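Local structure of putative SnoaL-like polyketide cyclase (Shewanella putrefaciens, 3GZB) at residues A[17-21]-A[22-26]; A[35-38]-A[39-42]; A[44-47]-A[48-51]. The protein probably acts as a SnoaL-like polyketide cyclase of the NTF2-like superfamily, although its substrate and reaction remain unconfirmed. All coordinates share one frame; numbering follows the deposited sequence. Where two conformers were deposited one is given.

Interaction 1 of 3, residues A[17-21]-A[22-26]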
ATOM      1  N   GLY A  17     -19.951  -1.940  14.433  1.00 10.69           N
ATOM      2  CA  GLY A  17     -21.040  -2.079  13.508  1.00 12.23           C
ATOM      3  C   GLY A  17     -20.789  -1.435  12.172  1.00 12.53           C
ATOM      4  O   GLY A  17     -21.642  -1.512  11.290  1.00 17.70           O
ATOM      5  N   GLU A  18     -19.661  -0.753  12.049  1.00 12.03           N
ATOM      6  CA  GLU A  18     -19.281  -0.051  10.831  1.00 14.74           C
ATOM      7  C   GLU A  18     -18.083  -0.651  10.083  1.00 14.90           C
ATOM      8  O   GLU A  18     -17.743  -0.157   9.000  1.00 15.66           O
ATOM      9  CB  GLU A  18     -18.940   1.392  11.171  1.00 18.27           C
ATOM     10  CG  GLU A  18     -20.143   2.174  11.714  1.00 28.99           C
ATOM     11  CD  GLU A  18     -19.815   3.629  12.058  1.00 43.95           C
ATOM     12  OE1 GLU A  18     -18.633   4.040  11.964  1.00 49.80           O
ATOM     13  OE2 GLU A  18     -20.760   4.366  12.427  1.00 57.29           O
HETATM   14  N   MSE A  19     -17.396  -1.642  10.637  1.00 10.41           N
HETATM   15  CA  MSE A  19     -16.201  -2.151   9.983  1.00  9.86           C
HETATM   16  C   MSE A  19     -16.541  -3.344   9.113  1.00 11.20           C
HETATM   17  O   MSE A  19     -17.129  -4.312   9.586  1.00  9.71           O
HETATM   18  CB  MSE A  19     -15.165  -2.583  11.002  1.00  9.55           C
HETATM   19  CG  MSE A  19     -13.879  -2.977  10.308  1.00 10.91           C
HETATM   20 SE   MSE A  19     -12.411  -3.459  11.528  0.75  8.50          SE
HETATM   21  CE  MSE A  19     -12.117  -1.716  12.237  1.00 17.15           C
ATOM     22  N   PRO A  20     -16.194  -3.314   7.827  1.00  9.12           N
ATOM     23  CA  PRO A  20     -16.500  -4.428   6.962  1.00 11.08           C
ATOM     24  C   PRO A  20     -15.912  -5.742   7.495  1.00 10.43           C
ATOM     25  O   PRO A  20     -14.845  -5.746   8.128  1.00  9.36           O
ATOM     26  CB  PRO A  20     -15.783  -4.030   5.678  1.00 11.38           C
ATOM     27  CG  PRO A  20     -15.844  -2.546   5.673  1.00 10.62           C
ATOM     28  CD  PRO A  20     -15.570  -2.200   7.078  1.00  9.83           C
ATOM     29  N   GLN A  21     -16.577  -6.851   7.253  1.00  8.63           N
ATOM     30  CA  GLN A  21     -16.082  -8.129   7.741  1.00  8.00           C
ATOM     31  C   GLN A  21     -14.649  -8.462   7.254  1.00  8.87           C
ATOM     32  O   GLN A  21     -13.900  -9.153   7.932  1.00  8.26           O
ATOM     33  CB  GLN A  21     -17.034  -9.253   7.389  1.00 10.71           C
ATOM     34  CG  GLN A  21     -18.416  -9.159   8.073  1.00  9.79           C
ATOM     35  CD  GLN A  21     -18.401  -9.356   9.602  1.00 11.22           C
ATOM     36  OE1 GLN A  21     -17.460  -9.979  10.206  1.00 14.05           O
ATOM     37  NE2 GLN A  21     -19.453  -8.861  10.216  1.00  6.76           N
ATOM     38  N   GLU A  22     -14.326  -8.036   6.038  1.00  9.87           N
ATOM     39  CA  GLU A  22     -12.996  -8.306   5.482  1.00  8.83           C
ATOM     40  C   GLU A  22     -11.917  -7.606   6.309  1.00  9.69           C
ATOM     41  O   GLU A  22     -10.893  -8.155   6.656  1.00  8.76           O
ATOM     42  CB  GLU A  22     -12.947  -7.832   4.009  1.00  9.73           C
ATOM     43  CG  GLU A  22     -13.959  -8.531   3.139  1.00 11.44           C
ATOM     44  CD  GLU A  22     -15.312  -7.878   3.026  1.00 15.72           C
ATOM     45  OE1 GLU A  22     -15.746  -7.052   3.871  1.00 12.08           O
ATOM     46  OE2 GLU A  22     -15.999  -8.226   2.021  1.00 22.21           O
ATOM     47  N   GLN A  23     -12.188  -6.354   6.683  1.00  7.76           N
ATOM     48  CA  GLN A  23     -11.293  -5.655   7.612  1.00  8.43           C
ATOM     49  C   GLN A  23     -11.227  -6.326   8.992  1.00  8.27           C
ATOM     50  O   GLN A  23     -10.145  -6.432   9.551  1.00  8.68           O
ATOM     51  CB  GLN A  23     -11.666  -4.188   7.721  1.00  9.44           C
ATOM     52  CG  GLN A  23     -11.490  -3.372   6.429  1.00  9.41           C
ATOM     53  CD  GLN A  23     -11.843  -1.907   6.641  1.00  7.99           C
ATOM     54  OE1 GLN A  23     -11.738  -1.382   7.744  1.00 10.15           O
ATOM     55  NE2 GLN A  23     -12.274  -1.236   5.563  1.00 10.07           N
ATOM     56  N   GLN A  24     -12.352  -6.818   9.516  1.00  8.55           N
ATOM     57  CA  GLN A  24     -12.371  -7.431  10.836  1.00  6.98           C
ATOM     58  C   GLN A  24     -11.481  -8.659  10.834  1.00  8.14           C
ATOM     59  O   GLN A  24     -10.761  -8.903  11.798  1.00  9.36           O
ATOM     60  CB  GLN A  24     -13.802  -7.789  11.249  1.00  6.74           C
ATOM     61  CG  GLN A  24     -14.711  -6.612  11.524  1.00  7.94           C
ATOM     62  CD  GLN A  24     -16.016  -7.002  12.147  1.00 11.79           C
ATOM     63  OE1 GLN A  24     -16.036  -7.817  13.103  1.00 10.49           O
ATOM     64  NE2 GLN A  24     -17.105  -6.437  11.636  1.00 10.17           N
ATOM     65  N   LEU A  25     -11.523  -9.405   9.756  1.00  8.96           N
ATOM     66  CA  LEU A  25     -10.669 -10.590   9.675  1.00  8.70           C
ATOM     67  C   LEU A  25      -9.187 -10.225   9.571  1.00 11.15           C
ATOM     68  O   LEU A  25      -8.344 -10.866  10.180  1.00 10.37           O
ATOM     69  CB  LEU A  25     -11.104 -11.510   8.528  1.00  8.52           C
ATOM     70  CG  LEU A  25     -10.448 -12.899   8.488  1.00  9.37           C
ATOM     71  CD1 LEU A  25     -10.775 -13.726   9.772  1.00 11.54           C
ATOM     72  CD2 LEU A  25     -10.851 -13.672   7.217  1.00 12.45           C
ATOM     73  N   ALA A  26      -8.879  -9.166   8.815  1.00  9.21           N
ATOM     74  CA  ALA A  26      -7.534  -8.686   8.718  1.00  7.58           C
ATOM     75  C   ALA A  26      -7.002  -8.319  10.085  1.00  8.80           C
ATOM     76  O   ALA A  26      -5.831  -8.587  10.360  1.00  9.27           O
ATOM     77  CB  ALA A  26      -7.475  -7.454   7.791  1.00  8.87           C
TER
HETATM   78  O   HOH W   1     -17.539 -10.058  13.113  1.00 14.06           O
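Gln24 folds CG beside its own backbone N (chi1 -69°) and then runs out extended, back toward the chain entering helix 21-34; Met19, a selenomethionine here, swings CG opposite its N (chi1 -174°), and the two side chains meet at a slant. Gln24 NE2 donates an N-H to Met19 O at 3.0 Å. The bond is nearly straight, at 168°, and the oxygen lies in the plane of the amide, although the donor sits somewhat out of the carbonyl plane of Met19. Selenium rests against the same side chain, with Met19 SE 3.9 Å from Gln24 CG, while Met19 CG packs on Gln23 CB at 3.6 Å. Pro20 holds the N-cap position, and its O takes Gln24 N at 3.0 Å to start the helical bonding; Gln21 O takes Leu25 N in the same way. Alongside, the Pro20 ring lies flank to flank with Gln23, with Pro20 CD 3.8 Å from Gln23 NE2, whose hydrogen bond goes to Asn89 on strand 86-90. One water donates to Gln24 OE1 at 2.7 Å and to Gln21 OE1 at 2.9 Å. With a proline side chain unable to cap, the polar link from side chain to incoming backbone comes from Gln24, whose amide is bonded at its nitrogen to Met19 O and at its oxygen to a water, which probably limits its rotation.

Interaction 2 of 3, residues A[35-38]-A[39-42]; sequences EHDY and KTLI
Asp37 turns both oxygens of its carboxylate onto a single residue, Thr40, and both are met from above the carboxylate plane. This is an N-cap at the start of helix 38-42, following directly on a Schellman motif in which His36, with positive phi, closes helix 21-34; only residues 35-37 separate the two helices. Asp37 places CG anti to its backbone N (chi1 179°), which carries the carboxylate over the first turn. There Thr40 N donates to Asp37 OD1 at 3.2 Å, approaching 61° out of the plane, and Thr40 OG1 donates to Asp37 OD2 at 2.7 Å, approaching 42° out of it. The pair of bonds probably restrains the rotation of the carboxylate, and the positive end of the helix would probably favour its negative charge. With the carboxylate cut back to the methyl of an alanine, Thr40 N and Thr40 OG1 would probably lose these acceptors and the first turn would be likely to fray. The backbone of Asp37 contributes as well, its O taking Leu41 N at 2.9 Å. Asp37 is also the centre of an inverse gamma turn, closed by a weak bond from Tyr38 N to His36 O; that same carbonyl oxygen lies 3.4 Å above one face of the Tyr38 ring, offset toward the rim. Beyond the turn, Leu41 packs against Tyr29, Ala32 and Leu33 of helix 21-34, and Tyr38 against Leu70 and Glu71 of helix 63-73, seating the short helix between its two longer neighbours. Within the helix, Tyr38 O accepts Ile42 N at 2.9 Å, and the methyl Ile42 CG2 sits 3.6 Å from that oxygen.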
ATOM      1  N   GLU A  35       1.886 -10.483  17.494  1.00 10.28           N
ATOM      2  CA  GLU A  35       2.061 -11.183  18.771  0.50 10.29           C
ATOM      3  C   GLU A  35       2.877 -12.480  18.639  1.00 11.13           C
ATOM      4  O   GLU A  35       3.094 -13.181  19.636  1.00 11.15           O
ATOM      5  CB  GLU A  35       0.661 -11.557  19.326  0.50  8.60           C
ATOM      6  CG  GLU A  35      -0.235 -10.363  19.672  0.50  9.49           C
ATOM      7  CD  GLU A  35      -1.700 -10.777  19.844  0.50 11.12           C
ATOM      8  OE1 GLU A  35      -1.998 -12.019  19.831  0.50 16.76           O
ATOM      9  OE2 GLU A  35      -2.535  -9.858  19.966  0.50 17.22           O
ATOM     10  N   HIS A  36       3.307 -12.830  17.415  1.00  9.44           N
ATOM     11  CA  HIS A  36       4.023 -14.098  17.177  1.00 10.50           C
ATOM     12  C   HIS A  36       3.173 -15.291  17.604  1.00 13.24           C
ATOM     13  O   HIS A  36       3.713 -16.312  18.098  1.00 13.41           O
ATOM     14  CB  HIS A  36       5.411 -14.080  17.873  1.00 10.42           C
ATOM     15  CG  HIS A  36       6.241 -12.893  17.540  1.00 10.89           C
ATOM     16  ND1 HIS A  36       6.403 -11.843  18.414  1.00  9.88           N
ATOM     17  CD2 HIS A  36       6.954 -12.575  16.432  1.00 11.44           C
ATOM     18  CE1 HIS A  36       7.220 -10.952  17.873  1.00 10.48           C
ATOM     19  NE2 HIS A  36       7.540 -11.359  16.647  1.00 11.98           N
ATOM     20  N   ASP A  37       1.854 -15.201  17.392  1.00 11.95           N
ATOM     21  CA  ASP A  37       0.936 -16.299  17.704  1.00 11.95           C
ATOM     22  C   ASP A  37       0.844 -17.221  16.498  1.00 11.90           C
ATOM     23  O   ASP A  37      -0.120 -17.161  15.717  1.00 11.80           O
ATOM     24  CB  ASP A  37      -0.414 -15.767  18.156  1.00 11.58           C
ATOM     25  CG  ASP A  37      -1.441 -16.860  18.466  1.00 14.04           C
ATOM     26  OD1 ASP A  37      -1.101 -18.064  18.439  1.00 14.30           O
ATOM     27  OD2 ASP A  37      -2.600 -16.448  18.693  1.00 16.11           O
ATOM     28  N   TYR A  38       1.866 -18.056  16.322  1.00 11.76           N
ATOM     29  CA  TYR A  38       1.965 -18.910  15.134  1.00 11.73           C
ATOM     30  C   TYR A  38       0.906 -19.996  15.101  1.00 12.89           C
ATOM     31  O   TYR A  38       0.510 -20.393  14.011  1.00 12.94           O
ATOM     32  CB  TYR A  38       3.347 -19.532  14.994  1.00 17.26           C
ATOM     33  CG  TYR A  38       4.432 -18.504  14.973  1.00 16.82           C
ATOM     34  CD1 TYR A  38       4.505 -17.609  14.002  1.00 15.37           C
ATOM     35  CD2 TYR A  38       5.348 -18.430  16.015  1.00 19.87           C
ATOM     36  CE1 TYR A  38       5.525 -16.614  13.984  1.00 22.28           C
ATOM     37  CE2 TYR A  38       6.328 -17.499  16.025  1.00 19.43           C
ATOM     38  CZ  TYR A  38       6.425 -16.593  15.027  1.00 12.92           C
ATOM     39  OH  TYR A  38       7.427 -15.634  15.064  1.00 21.30           O
ATOM     40  N   LYS A  39       0.426 -20.452  16.249  1.00 14.25           N
ATOM     41  CA  LYS A  39      -0.676 -21.426  16.282  1.00 14.44           C
ATOM     42  C   LYS A  39      -1.914 -20.869  15.586  1.00 13.56           C
ATOM     43  O   LYS A  39      -2.533 -21.540  14.726  1.00 14.10           O
ATOM     44  CB  LYS A  39      -0.977 -21.854  17.741  1.00 17.04           C
ATOM     45  CG  LYS A  39      -2.013 -22.950  17.778  1.00 27.78           C
ATOM     46  CD  LYS A  39      -2.441 -23.345  19.201  1.00 35.06           C
ATOM     47  CE  LYS A  39      -3.641 -24.313  19.158  1.00 38.00           C
ATOM     48  NZ  LYS A  39      -4.654 -24.016  20.228  1.00 48.05           N
ATOM     49  N   THR A  40      -2.243 -19.613  15.866  1.00 11.16           N
ATOM     50  CA  THR A  40      -3.368 -18.968  15.194  1.00 12.38           C
ATOM     51  C   THR A  40      -3.003 -18.631  13.777  1.00 12.01           C
ATOM     52  O   THR A  40      -3.796 -18.813  12.859  1.00 11.76           O
ATOM     53  CB  THR A  40      -3.787 -17.696  15.936  1.00 11.33           C
ATOM     54  OG1 THR A  40      -4.245 -18.045  17.256  1.00 16.36           O
ATOM     55  CG2 THR A  40      -4.886 -16.929  15.183  1.00 15.86           C
ATOM     56  N   LEU A  41      -1.803 -18.093  13.583  1.00 11.07           N
ATOM     57  CA  LEU A  41      -1.414 -17.626  12.265  1.00 11.57           C
ATOM     58  C   LEU A  41      -1.473 -18.726  11.218  1.00 10.21           C
ATOM     59  O   LEU A  41      -1.970 -18.500  10.097  1.00 11.65           O
ATOM     60  CB  LEU A  41      -0.024 -16.988  12.269  1.00 10.95           C
ATOM     61  CG  LEU A  41       0.249 -16.025  11.104  1.00 13.60           C
ATOM     62  CD1 LEU A  41      -0.572 -14.755  11.249  1.00 10.82           C
ATOM     63  CD2 LEU A  41       1.748 -15.653  10.956  1.00 14.27           C
ATOM     64  N   ILE A  42      -1.041 -19.941  11.560  1.00 10.58           N
ATOM     65  CA  ILE A  42      -0.996 -20.970  10.524  1.00 13.63           C
ATOM     66  C   ILE A  42      -2.411 -21.367  10.073  1.00 13.88           C
ATOM     67  O   ILE A  42      -2.558 -21.857   8.943  1.00 12.70           O
ATOM     68  CB  ILE A  42      -0.126 -22.151  10.926  1.00 17.01           C
ATOM     69  CG1 ILE A  42       0.331 -22.934   9.677  1.00 18.87           C
ATOM     70  CG2 ILE A  42      -0.858 -22.987  11.951  1.00 14.91           C
ATOM     71  CD1 ILE A  42       1.312 -24.086   9.985  1.00 20.85           C
TER

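Interaction 3 of 3, residues A[44-47]-A[48-51]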
ATOM      1  N   PHE A  44      -4.539 -19.400   9.059  1.00  9.69           N
ATOM      2  CA  PHE A  44      -4.882 -18.521   7.977  1.00  9.26           C
ATOM      3  C   PHE A  44      -4.156 -18.897   6.678  1.00 10.16           C
ATOM      4  O   PHE A  44      -4.385 -18.257   5.646  1.00 10.93           O
ATOM      5  CB  PHE A  44      -4.482 -17.070   8.295  1.00 10.07           C
ATOM      6  CG  PHE A  44      -5.395 -16.377   9.267  1.00 10.19           C
ATOM      7  CD1 PHE A  44      -5.147 -16.419  10.634  1.00 10.63           C
ATOM      8  CD2 PHE A  44      -6.476 -15.642   8.810  1.00 11.87           C
ATOM      9  CE1 PHE A  44      -6.008 -15.734  11.514  1.00 12.42           C
ATOM     10  CE2 PHE A  44      -7.316 -14.982   9.705  1.00 11.08           C
ATOM     11  CZ  PHE A  44      -7.083 -15.034  11.026  1.00 12.03           C
ATOM     12  N   TYR A  45      -3.313 -19.932   6.689  1.00  8.90           N
ATOM     13  CA  TYR A  45      -2.556 -20.286   5.495  1.00  9.19           C
ATOM     14  C   TYR A  45      -2.896 -21.690   5.009  1.00 10.51           C
ATOM     15  O   TYR A  45      -3.278 -22.583   5.800  1.00 11.43           O
ATOM     16  CB  TYR A  45      -1.032 -20.267   5.760  1.00  9.47           C
ATOM     17  CG  TYR A  45      -0.441 -18.955   6.191  1.00  8.19           C
ATOM     18  CD1 TYR A  45      -0.868 -17.754   5.661  1.00 10.03           C
ATOM     19  CD2 TYR A  45       0.573 -18.926   7.145  1.00 10.52           C
ATOM     20  CE1 TYR A  45      -0.283 -16.554   6.039  1.00  9.47           C
ATOM     21  CE2 TYR A  45       1.156 -17.744   7.550  1.00 10.31           C
ATOM     22  CZ  TYR A  45       0.709 -16.539   7.008  1.00  9.75           C
ATOM     23  OH  TYR A  45       1.341 -15.375   7.421  1.00 11.04           O
ATOM     24  N   ASN A  46      -2.756 -21.900   3.716  1.00  9.82           N
ATOM     25  CA  ASN A  46      -2.637 -23.251   3.148  1.00 11.77           C
ATOM     26  C   ASN A  46      -1.443 -23.374   2.227  1.00  9.13           C
ATOM     27  O   ASN A  46      -0.589 -22.473   2.214  1.00  9.51           O
ATOM     28  CB  ASN A  46      -3.950 -23.695   2.494  1.00 11.07           C
ATOM     29  CG  ASN A  46      -4.194 -23.069   1.166  1.00 13.14           C
ATOM     30  OD1 ASN A  46      -3.464 -22.188   0.689  1.00 11.97           O
ATOM     31  ND2 ASN A  46      -5.257 -23.546   0.508  1.00 17.08           N
ATOM     32  N   ARG A  47      -1.307 -24.478   1.501  1.00  9.96           N
ATOM     33  CA  ARG A  47      -0.118 -24.704   0.696  1.00 10.81           C
ATOM     34  C   ARG A  47       0.055 -23.673  -0.449  1.00 11.00           C
ATOM     35  O   ARG A  47       1.146 -23.570  -1.002  1.00 12.01           O
ATOM     36  CB  ARG A  47      -0.141 -26.131   0.106  1.00 10.93           C
ATOM     37  CG  ARG A  47      -1.194 -26.364  -0.937  1.00 12.58           C
ATOM     38  CD  ARG A  47      -1.190 -27.843  -1.326  1.00 20.93           C
ATOM     39  NE  ARG A  47      -2.017 -28.197  -2.469  1.00 25.78           N
ATOM     40  CZ  ARG A  47      -2.001 -29.416  -3.015  1.00 36.05           C
ATOM     41  NH1 ARG A  47      -1.209 -30.359  -2.502  1.00 25.50           N
ATOM     42  NH2 ARG A  47      -2.764 -29.707  -4.067  1.00 34.99           N
ATOM     43  N   ASP A  48      -0.998 -22.925  -0.766  1.00 10.12           N
ATOM     44  CA  ASP A  48      -0.964 -21.953  -1.851  1.00 11.74           C
ATOM     45  C   ASP A  48      -0.789 -20.526  -1.341  1.00 11.13           C
ATOM     46  O   ASP A  48      -0.619 -19.627  -2.155  1.00 11.93           O
ATOM     47  CB  ASP A  48      -2.268 -21.996  -2.675  1.00 11.23           C
ATOM     48  CG  ASP A  48      -2.482 -23.367  -3.374  1.00 14.35           C
ATOM     49  OD1 ASP A  48      -1.504 -23.922  -3.899  1.00 17.20           O
ATOM     50  OD2 ASP A  48      -3.630 -23.833  -3.324  1.00 21.77           O
ATOM     51  N   SER A  49      -0.827 -20.298  -0.029  1.00 11.13           N
ATOM     52  CA  SER A  49      -0.725 -18.914   0.471  1.00  9.44           C
ATOM     53  C   SER A  49       0.648 -18.325   0.129  1.00  9.52           C
ATOM     54  O   SER A  49       1.639 -19.039   0.167  1.00  9.52           O
ATOM     55  CB  SER A  49      -0.939 -18.856   2.002  1.00  9.10           C
ATOM     56  OG  SER A  49      -2.227 -19.291   2.391  1.00 10.07           O
ATOM     57  N   ILE A  50       0.661 -17.029  -0.145  1.00  7.87           N
ATOM     58  CA  ILE A  50       1.862 -16.312  -0.511  1.00  8.36           C
ATOM     59  C   ILE A  50       2.121 -15.213   0.515  1.00  9.94           C
ATOM     60  O   ILE A  50       1.192 -14.477   0.908  1.00  9.57           O
ATOM     61  CB  ILE A  50       1.692 -15.671  -1.856  1.00  9.36           C
ATOM     62  CG1 ILE A  50       1.603 -16.740  -2.945  1.00 12.83           C
ATOM     63  CG2 ILE A  50       2.876 -14.723  -2.185  1.00 10.95           C
ATOM     64  CD1 ILE A  50       1.078 -16.195  -4.234  1.00 14.43           C
ATOM     65  N   PHE A  51       3.375 -15.101   0.986  1.00  9.39           N
ATOM     66  CA  PHE A  51       3.862 -13.961   1.759  0.50  9.40           C
ATOM     67  C   PHE A  51       4.930 -13.299   0.870  1.00 11.30           C
ATOM     68  O   PHE A  51       5.966 -13.939   0.586  1.00 11.56           O
ATOM     69  CB  PHE A  51       4.447 -14.429   3.104  0.50  9.90           C
ATOM     70  CG  PHE A  51       4.686 -13.310   4.092  0.50  9.56           C
ATOM     71  CD1 PHE A  51       5.702 -12.394   3.884  0.50 10.27           C
ATOM     72  CD2 PHE A  51       3.889 -13.171   5.213  0.50 11.43           C
ATOM     73  CE1 PHE A  51       5.907 -11.347   4.778  0.50 13.42           C
ATOM     74  CE2 PHE A  51       4.111 -12.122   6.103  0.50 13.28           C
ATOM     75  CZ  PHE A  51       5.106 -11.231   5.856  0.50  7.56           C
TER
HETATM   76  O   HOH W   2      -5.825 -22.786  -2.293  1.00 22.68           O
HETATM   77  O   HOH W   3      -4.329 -26.386  -2.857  1.00 29.51           O
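Asn46 N donates to Ser49 OG at 3.0 Å, and in return Ser49 N donates to Asn46 O at 3.1 Å, closing a type I beta turn from Asn46 to Ser49 that leads into strand 50-53. An Asx turn is nested inside it: the Asn46 side chain, with CG lodged between its backbone N and carbonyl carbon (chi1 76°), brings OD1 to Asp48 N at 3.0 Å, the donor standing above the amide carbonyl plane. Ser49 OG is used twice, since it is also hydrogen-bonded to Val135 O, tying the turn to strand 134-142. On the outer side, two waters donate to Asp48 OD2; one accepts from Asn46 ND2 and the other from Arg47 NE. Arg47 and Asp48 run side by side, pointing the same way, and are linked through water, with Arg47 NE 4.5 Å from Asp48 OD1, too far for a salt bridge. On the inner side Tyr45 packs on Ile66, Ile67 and Leu70 of helix 63-73, and its OH is hydrogen-bonded to Tyr29 OH. Its ring meets the serine obliquely, Tyr45 CD1 lying 3.8 Å from Ser49 CB.

Overall arrangement
The three contacts come in series along the chain: the start of helix 21-34, the junction into helix 38-42, and the turn into strand 50-53, the first strand of the mixed sheet. Centres of interactions 1 and 2 are about 20 Å apart, those of 1 and 3 about 21 Å, and those of 2 and 3 about 13 Å. Interactions 1 and 3 nevertheless touch, Leu25 CD1 packing on Phe44 CE2 at 3.7 Å, whereas 2 and 3 merely adjoin in sequence. Tyr29 is a shared neighbour of interactions 2 and 3. Together the three contacts mark the ends and junctions of the helix-helix-strand run that opens the domain, consistent with an NTF2-like fold.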